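Long-range contacts in luciferase-like enzymeAMP-CoA-ligase (Zophobas atratus, PDB 4W8O), which probably adenylates carboxylic acids with ATP and passes them to coenzyme A, as a luciferase-like AMP-CoA ligase from a nonluminescent mealworm: residues A[329-338]-A[345-356]; A[201-209]-A[228-239]. All coordinates share one frame; numbering follows the deposited sequence.

Contact 1 of 2, residues A[329-338]-A[345-356]; sequences LLSIFHPEDD and KVGSCGKVSPRT
One face of the Phe333 ring lies on Gly350, whose CA sits 3.6 Å from the ring centroid and almost exactly on the ring normal, a CH-pi contact; at the edge Asp338 OD2 lies in plane and Lys345 O near it. Ser348 OG and Lys351 CG approach the ring obliquely, and Leu341 and Ile342 of helix 339-342 also touch it. This aromatic contact closes the far end of a short antiparallel pairing in which 351-352 is the outermost strand, beside 328-332, of the mixed sheet of the AMP-binding (ANL) domain. Ile332 N donates to Lys351 O at 2.8 Å, nearly straight at 169°, while the return bond from Lys351 N to Ile332 O is weak. Next along, Ser353 N reaches Leu330 O at 3.0 Å; Ser331 OG donates to Cys349 O at 3.1 Å. Leu330 and Ser331 both face Tyr322 of strand 317-324, a classic beta bulge in 328-332.

Lys351 CG lies beside the backbone N (chi1 -54°), and the chain crosses the ring of Phe333 at about a right angle before bending at chi3. Its CD comes 3.7 Å from Asp338 OD1, but the charged ends stay beyond salt-bridge distance. The other carboxylate oxygen, Asp338 OD2, takes the N-H of His334 on its anti side. Ser348 OG accepts from Gly350 N, an ST turn that leads into the glycine under the ring. A water lies 2.8 Å from both Ile332 O and Val352 O. Ser353 OG donates to Leu329 O at 2.8 Å, from 36° above the carbonyl plane.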
# COMPACT_ATOMS: atom_id res chain seq x y z
N LEU A 329 1.84 6.59 -5.46
CA LEU A 329 1.41 7.97 -5.31
C LEU A 329 1.83 8.83 -6.51
O LEU A 329 3.00 8.84 -6.89
CB LEU A 329 2.00 8.53 -4.01
CG LEU A 329 1.41 9.80 -3.41
CD1 LEU A 329 -0.10 9.77 -3.34
CD2 LEU A 329 2.00 10.00 -2.01
N LEU A 330 0.87 9.54 -7.09
CA LEU A 330 1.07 10.31 -8.32
C LEU A 330 1.06 11.81 -8.10
O LEU A 330 1.83 12.54 -8.74
CB LEU A 330 -0.01 9.95 -9.34
CG LEU A 330 0.15 8.58 -9.98
CD1 LEU A 330 -1.00 8.33 -10.95
CD2 LEU A 330 1.51 8.46 -10.68
N SER A 331 0.17 12.29 -7.24
CA SER A 331 0.18 13.69 -6.86
C SER A 331 -0.23 13.87 -5.41
O SER A 331 -1.04 13.11 -4.89
CB SER A 331 -0.72 14.52 -7.79
OG SER A 331 -2.06 14.09 -7.74
N ILE A 332 0.37 14.88 -4.79
CA ILE A 332 0.15 15.22 -3.39
C ILE A 332 0.91 16.52 -3.09
O ILE A 332 1.91 16.80 -3.74
CB ILE A 332 0.64 14.10 -2.44
CG1 ILE A 332 0.23 14.39 -0.99
CG2 ILE A 332 2.14 13.92 -2.54
CD1 ILE A 332 0.24 13.16 -0.10
N PHE A 333 0.45 17.31 -2.13
CA PHE A 333 1.20 18.51 -1.72
C PHE A 333 2.32 18.15 -0.74
O PHE A 333 2.12 17.38 0.20
CB PHE A 333 0.29 19.55 -1.06
CG PHE A 333 -0.54 20.35 -2.02
CD1 PHE A 333 0.07 21.07 -3.05
CD2 PHE A 333 -1.92 20.42 -1.88
CE1 PHE A 333 -0.69 21.82 -3.93
CE2 PHE A 333 -2.68 21.17 -2.76
CZ PHE A 333 -2.07 21.87 -3.79
N HIS A 334 3.50 18.71 -0.98
CA HIS A 334 4.60 18.61 -0.02
C HIS A 334 4.27 19.45 1.23
O HIS A 334 3.88 20.61 1.11
CB HIS A 334 5.90 19.11 -0.66
CG HIS A 334 7.12 18.76 0.13
ND1 HIS A 334 7.47 19.42 1.28
CD2 HIS A 334 8.07 17.81 -0.06
CE1 HIS A 334 8.58 18.91 1.77
NE2 HIS A 334 8.97 17.92 0.97
N PRO A 335 4.42 18.86 2.44
CA PRO A 335 4.01 19.56 3.67
C PRO A 335 4.62 20.94 3.87
O PRO A 335 3.90 21.88 4.19
CB PRO A 335 4.48 18.61 4.79
CG PRO A 335 4.54 17.28 4.15
CD PRO A 335 4.95 17.52 2.73
N GLU A 336 5.94 21.06 3.70
CA GLU A 336 6.65 22.34 3.85
C GLU A 336 6.67 23.20 2.57
O GLU A 336 6.20 24.33 2.59
CB GLU A 336 8.07 22.09 4.34
CG GLU A 336 8.72 23.32 4.96
CD GLU A 336 10.22 23.34 4.78
OE1 GLU A 336 10.68 23.43 3.62
OE2 GLU A 336 10.94 23.28 5.80
N ASP A 337 7.23 22.66 1.49
CA ASP A 337 7.35 23.37 0.21
C ASP A 337 6.03 23.91 -0.34
O ASP A 337 6.02 24.96 -0.98
CB ASP A 337 7.99 22.48 -0.87
CG ASP A 337 9.34 21.90 -0.46
OD1 ASP A 337 10.05 22.53 0.35
OD2 ASP A 337 9.68 20.81 -0.95
N ASP A 338 4.93 23.19 -0.13
CA ASP A 338 3.61 23.60 -0.62
C ASP A 338 2.66 24.10 0.49
O ASP A 338 1.45 24.18 0.27
CB ASP A 338 2.94 22.45 -1.40
CG ASP A 338 3.74 22.00 -2.61
OD1 ASP A 338 4.40 22.84 -3.24
OD2 ASP A 338 3.70 20.79 -2.95
N LYS A 345 -5.55 26.13 -2.53
CA LYS A 345 -5.95 25.49 -3.79
C LYS A 345 -6.71 24.17 -3.58
O LYS A 345 -6.25 23.10 -3.99
CB LYS A 345 -4.70 25.29 -4.66
CG LYS A 345 -4.94 25.49 -6.15
CD LYS A 345 -3.76 26.18 -6.82
CE LYS A 345 -4.21 27.45 -7.53
NZ LYS A 345 -3.10 28.11 -8.25
N VAL A 346 -7.88 24.26 -2.96
CA VAL A 346 -8.79 23.11 -2.84
C VAL A 346 -9.71 23.20 -4.07
O VAL A 346 -9.91 24.30 -4.58
CB VAL A 346 -9.60 23.18 -1.52
CG1 VAL A 346 -10.32 21.86 -1.25
CG2 VAL A 346 -8.69 23.53 -0.34
N GLY A 347 -10.23 22.09 -4.61
CA GLY A 347 -9.91 20.72 -4.22
C GLY A 347 -9.12 20.04 -5.31
O GLY A 347 -9.69 19.37 -6.18
N SER A 348 -7.81 20.23 -5.28
CA SER A 348 -6.90 19.58 -6.21
C SER A 348 -6.34 18.32 -5.55
O SER A 348 -6.53 18.12 -4.36
CB SER A 348 -5.75 20.52 -6.57
OG SER A 348 -4.86 20.67 -5.49
N CYS A 349 -5.66 17.50 -6.34
CA CYS A 349 -4.96 16.31 -5.85
C CYS A 349 -3.50 16.61 -5.47
O CYS A 349 -2.73 15.69 -5.19
CB CYS A 349 -4.96 15.23 -6.94
SG CYS A 349 -6.61 14.69 -7.43
N GLY A 350 -3.14 17.89 -5.45
CA GLY A 350 -1.78 18.31 -5.12
C GLY A 350 -0.96 18.47 -6.37
O GLY A 350 -1.49 18.63 -7.47
N LYS A 351 0.36 18.42 -6.20
CA LYS A 351 1.31 18.50 -7.31
C LYS A 351 1.99 17.15 -7.50
O LYS A 351 2.04 16.34 -6.57
CB LYS A 351 2.35 19.57 -7.02
CG LYS A 351 1.74 20.94 -6.69
CD LYS A 351 2.81 21.98 -6.42
CE LYS A 351 3.63 22.27 -7.66
NZ LYS A 351 4.43 23.51 -7.50
N VAL A 352 2.55 16.94 -8.69
CA VAL A 352 3.17 15.67 -9.08
C VAL A 352 4.24 15.23 -8.08
O VAL A 352 4.98 16.06 -7.55
CB VAL A 352 3.79 15.74 -10.49
CG1 VAL A 352 4.44 14.42 -10.86
CG2 VAL A 352 2.73 16.09 -11.53
N SER A 353 4.29 13.93 -7.80
CA SER A 353 5.22 13.38 -6.82
C SER A 353 6.67 13.37 -7.36
O SER A 353 6.88 13.47 -8.57
CB SER A 353 4.77 11.97 -6.41
OG SER A 353 4.41 11.21 -7.55
N PRO A 354 7.66 13.25 -6.45
CA PRO A 354 9.06 13.28 -6.90
C PRO A 354 9.37 12.21 -7.94
O PRO A 354 8.79 11.12 -7.90
CB PRO A 354 9.86 13.03 -5.61
CG PRO A 354 8.94 13.37 -4.49
CD PRO A 354 7.54 13.11 -4.98
N ARG A 355 10.27 12.55 -8.86
CA ARG A 355 10.76 11.64 -9.89
C ARG A 355 9.64 11.02 -10.72
O ARG A 355 9.77 9.90 -11.21
CB ARG A 355 11.66 10.57 -9.27
CG ARG A 355 13.08 11.07 -9.02
CD ARG A 355 13.99 10.00 -8.45
NE ARG A 355 14.15 8.87 -9.34
CZ ARG A 355 15.10 8.74 -10.27
NH1 ARG A 355 16.01 9.69 -10.47
NH2 ARG A 355 15.12 7.64 -11.01
N THR A 356 8.54 11.76 -10.89
CA THR A 356 7.38 11.32 -11.65
C THR A 356 7.09 12.33 -12.76
O THR A 356 7.23 13.55 -12.56
CB THR A 356 6.15 11.21 -10.73
OG1 THR A 356 6.40 10.24 -9.70
CG2 THR A 356 4.90 10.81 -11.51
O HOH W 1 4.41 16.62 -4.91

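Contact 2 of 2, residues A[201-209]-A[228-239]; sequences SFLQIVETS and ITGMAILGRTFL
Val206 presses into helix 228-239 where Gly235 lets the backbones close in: Val206 CG1 stands 3.5 Å from Gly235 C, and Val206 CG2 lies 4.0 Å from Gly235 CA. Gly235 carries no side chain, and the valine methyls lie directly against its backbone. With CG1 anti to the backbone N (chi1 171°), Val206 also brings that methyl to Leu239 CD1 at 3.8 Å. Phe202 comes in edge-on, its CZ 3.9 Å from Met231 CB and the Met231 carbonyl near the ring plane; the two side chains cross at about a right angle. Around this tightly packed part lie Phe183 and Val181 of strand 179-184 and, edge-to-face with Phe202, the ring of Phe20.

The two helices, 8.8 Å apart at closest approach and crossing at -69°, belong to the AMP-binding domain. Helix 199-211 follows a strand of the eight-stranded mixed sheet, whereas 228-239 is the helix of a beta-alpha-beta crossover between the parallel neighbours 218-221 and 243-246 of the nine-stranded one. Their packing therefore joins the layers of the two sheets.

Toward Ile228 the fit is looser: Ile205 CD1 meets Ile228 CD1 only at 4.3 Å, and Ile228 and Ala232 line the pocket occupied by a polyethylene glycol molecule. At the Ser209 end, water replaces direct bonding. Ser209 OG, which itself donates to Val206 O, accepts from one water that also donates, weakly, to Ala232 O. The CD of Arg236 passes alongside that hydroxyl, the guanidinium bridges to Asp240 through NH1, and a second water accepts from Arg236 NE and donates to Ser209 O at 2.8 Å.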
# COMPACT_ATOMS: atom_id res chain seq x y z
N SER A 201 10.51 -1.67 -8.76
CA SER A 201 9.34 -0.82 -8.90
C SER A 201 8.61 -0.63 -7.57
O SER A 201 8.23 0.49 -7.23
CB SER A 201 8.41 -1.30 -10.01
OG SER A 201 7.58 -2.38 -9.63
N PHE A 202 8.44 -1.69 -6.79
CA PHE A 202 7.76 -1.54 -5.51
C PHE A 202 8.57 -0.68 -4.55
O PHE A 202 8.02 0.17 -3.85
CB PHE A 202 7.41 -2.87 -4.84
CG PHE A 202 6.48 -2.69 -3.67
CD1 PHE A 202 5.15 -2.37 -3.88
CD2 PHE A 202 6.95 -2.77 -2.37
CE1 PHE A 202 4.28 -2.17 -2.81
CE2 PHE A 202 6.09 -2.56 -1.30
CZ PHE A 202 4.76 -2.26 -1.52
N LEU A 203 9.88 -0.91 -4.50
CA LEU A 203 10.73 -0.10 -3.65
C LEU A 203 10.72 1.38 -4.05
O LEU A 203 10.90 2.25 -3.19
CB LEU A 203 12.16 -0.65 -3.63
CG LEU A 203 12.30 -1.90 -2.75
CD1 LEU A 203 13.68 -2.51 -2.90
CD2 LEU A 203 12.02 -1.56 -1.29
N GLN A 204 10.47 1.68 -5.33
CA GLN A 204 10.30 3.08 -5.75
C GLN A 204 8.95 3.65 -5.36
O GLN A 204 8.85 4.85 -5.09
CB GLN A 204 10.59 3.27 -7.24
CG GLN A 204 12.07 3.21 -7.57
CD GLN A 204 12.94 4.07 -6.63
OE1 GLN A 204 12.85 5.30 -6.64
NE2 GLN A 204 13.77 3.41 -5.82
N ILE A 205 7.91 2.82 -5.31
CA ILE A 205 6.64 3.29 -4.75
C ILE A 205 6.90 3.76 -3.31
O ILE A 205 6.44 4.83 -2.90
CB ILE A 205 5.55 2.19 -4.73
CG1 ILE A 205 5.11 1.89 -6.17
CG2 ILE A 205 4.37 2.65 -3.88
CD1 ILE A 205 4.21 0.68 -6.31
N VAL A 206 7.65 2.95 -2.57
CA VAL A 206 7.95 3.22 -1.17
C VAL A 206 8.88 4.44 -1.04
O VAL A 206 8.62 5.33 -0.23
CB VAL A 206 8.61 1.99 -0.50
CG1 VAL A 206 9.13 2.35 0.89
CG2 VAL A 206 7.63 0.83 -0.42
N GLU A 207 9.94 4.48 -1.83
CA GLU A 207 10.91 5.55 -1.73
C GLU A 207 10.34 6.89 -2.21
O GLU A 207 10.60 7.93 -1.59
CB GLU A 207 12.21 5.19 -2.47
CG GLU A 207 13.43 5.74 -1.77
CD GLU A 207 14.74 5.31 -2.40
OE1 GLU A 207 14.78 4.39 -3.24
OE2 GLU A 207 15.76 5.92 -2.03
N THR A 208 9.55 6.86 -3.28
CA THR A 208 8.90 8.06 -3.79
C THR A 208 7.95 8.64 -2.73
O THR A 208 7.91 9.86 -2.53
CB THR A 208 8.13 7.78 -5.10
OG1 THR A 208 9.06 7.43 -6.13
CG2 THR A 208 7.30 8.99 -5.54
N SER A 209 7.21 7.78 -2.05
CA SER A 209 6.31 8.23 -0.98
C SER A 209 7.08 8.89 0.19
O SER A 209 6.60 9.86 0.79
CB SER A 209 5.39 7.08 -0.49
OG SER A 209 6.05 6.15 0.35
N ILE A 228 -3.13 -1.35 -2.02
CA ILE A 228 -1.84 -0.69 -2.20
C ILE A 228 -1.45 0.15 -0.98
O ILE A 228 -0.31 0.13 -0.57
CB ILE A 228 -1.83 0.17 -3.49
CG1 ILE A 228 -0.45 0.78 -3.77
CG2 ILE A 228 -2.87 1.28 -3.42
CD1 ILE A 228 0.61 -0.22 -4.16
N THR A 229 -2.40 0.87 -0.40
CA THR A 229 -2.08 1.72 0.76
C THR A 229 -1.56 0.92 1.96
O THR A 229 -0.62 1.33 2.64
CB THR A 229 -3.29 2.56 1.19
OG1 THR A 229 -4.42 1.70 1.37
CG2 THR A 229 -3.61 3.59 0.13
N GLY A 230 -2.17 -0.23 2.23
CA GLY A 230 -1.70 -1.10 3.30
C GLY A 230 -0.23 -1.50 3.11
O GLY A 230 0.59 -1.32 4.00
N MET A 231 0.08 -2.04 1.94
CA MET A 231 1.43 -2.51 1.62
C MET A 231 2.42 -1.37 1.53
O MET A 231 3.55 -1.50 2.01
CB MET A 231 1.43 -3.29 0.29
CG MET A 231 0.85 -4.69 0.38
SD MET A 231 1.85 -5.77 1.42
CE MET A 231 3.35 -5.91 0.47
N ALA A 232 2.02 -0.26 0.92
CA ALA A 232 2.90 0.90 0.79
C ALA A 232 3.20 1.53 2.17
O ALA A 232 4.34 1.98 2.41
CB ALA A 232 2.32 1.92 -0.18
N ILE A 233 2.22 1.56 3.07
CA ILE A 233 2.46 2.10 4.42
C ILE A 233 3.45 1.20 5.18
O ILE A 233 4.39 1.70 5.78
CB ILE A 233 1.15 2.32 5.21
CG1 ILE A 233 0.38 3.52 4.64
CG2 ILE A 233 1.43 2.59 6.69
CD1 ILE A 233 -1.07 3.58 5.08
N LEU A 234 3.27 -0.11 5.10
CA LEU A 234 4.21 -1.02 5.73
C LEU A 234 5.65 -0.75 5.23
O LEU A 234 6.56 -0.54 6.03
CB LEU A 234 3.81 -2.48 5.49
CG LEU A 234 4.72 -3.56 6.10
CD1 LEU A 234 3.94 -4.82 6.46
CD2 LEU A 234 5.89 -3.93 5.18
N GLY A 235 5.83 -0.75 3.92
CA GLY A 235 7.14 -0.47 3.33
C GLY A 235 7.73 0.86 3.78
O GLY A 235 8.91 0.93 4.14
N ARG A 236 6.89 1.89 3.78
CA ARG A 236 7.29 3.24 4.16
C ARG A 236 7.67 3.37 5.64
O ARG A 236 8.59 4.11 5.97
CB ARG A 236 6.17 4.24 3.79
CG ARG A 236 6.32 5.65 4.33
CD ARG A 236 7.57 6.35 3.82
NE ARG A 236 7.68 7.68 4.44
CZ ARG A 236 8.14 7.91 5.68
NH1 ARG A 236 8.57 6.92 6.45
NH2 ARG A 236 8.17 9.14 6.14
N THR A 237 6.98 2.66 6.53
CA THR A 237 7.33 2.73 7.96
C THR A 237 8.63 1.97 8.26
O THR A 237 9.42 2.40 9.10
CB THR A 237 6.20 2.23 8.89
OG1 THR A 237 5.87 0.87 8.57
CG2 THR A 237 4.96 3.11 8.77
N PHE A 238 8.83 0.85 7.58
CA PHE A 238 10.10 0.12 7.68
C PHE A 238 11.27 1.02 7.27
O PHE A 238 12.31 1.02 7.92
CB PHE A 238 10.09 -1.14 6.81
CG PHE A 238 9.63 -2.37 7.53
CD1 PHE A 238 8.30 -2.53 7.89
CD2 PHE A 238 10.53 -3.39 7.82
CE1 PHE A 238 7.87 -3.68 8.54
CE2 PHE A 238 10.10 -4.54 8.47
CZ PHE A 238 8.78 -4.68 8.83
N LEU A 239 11.07 1.80 6.21
CA LEU A 239 12.14 2.55 5.56
C LEU A 239 12.95 3.41 6.51
O LEU A 239 14.17 3.49 6.37
CB LEU A 239 11.58 3.41 4.41
CG LEU A 239 12.59 4.20 3.57
CD1 LEU A 239 12.14 4.27 2.12
CD2 LEU A 239 12.82 5.60 4.12
O HOH W 2 6.25 10.12 3.56
O HOH W 3 3.92 4.64 1.31

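How the contacts relate
Both contacts are largely buried, but contact 2 lies close to the middle of the chain, whereas contact 1, at the edge of the nine-stranded sheet, has its centre about 18 Å from the centre of the chain. Contact 1 is held by backbone bonds and serine hydroxyls beside an aromatic ring; 201-209 with 228-239 relies on methyl groups and an aromatic edge, has no direct hydrogen bond across it, and is bridged by water. In each a glycine permits close approach, to a ring in contact 1 and to a valine in contact 2. Their centres are about 17 Å apart, yet they touch where Pro354 O meets Thr208 CG2 at 3.5 Å. Leu329 and Ala232 border the same glycol-filled pocket.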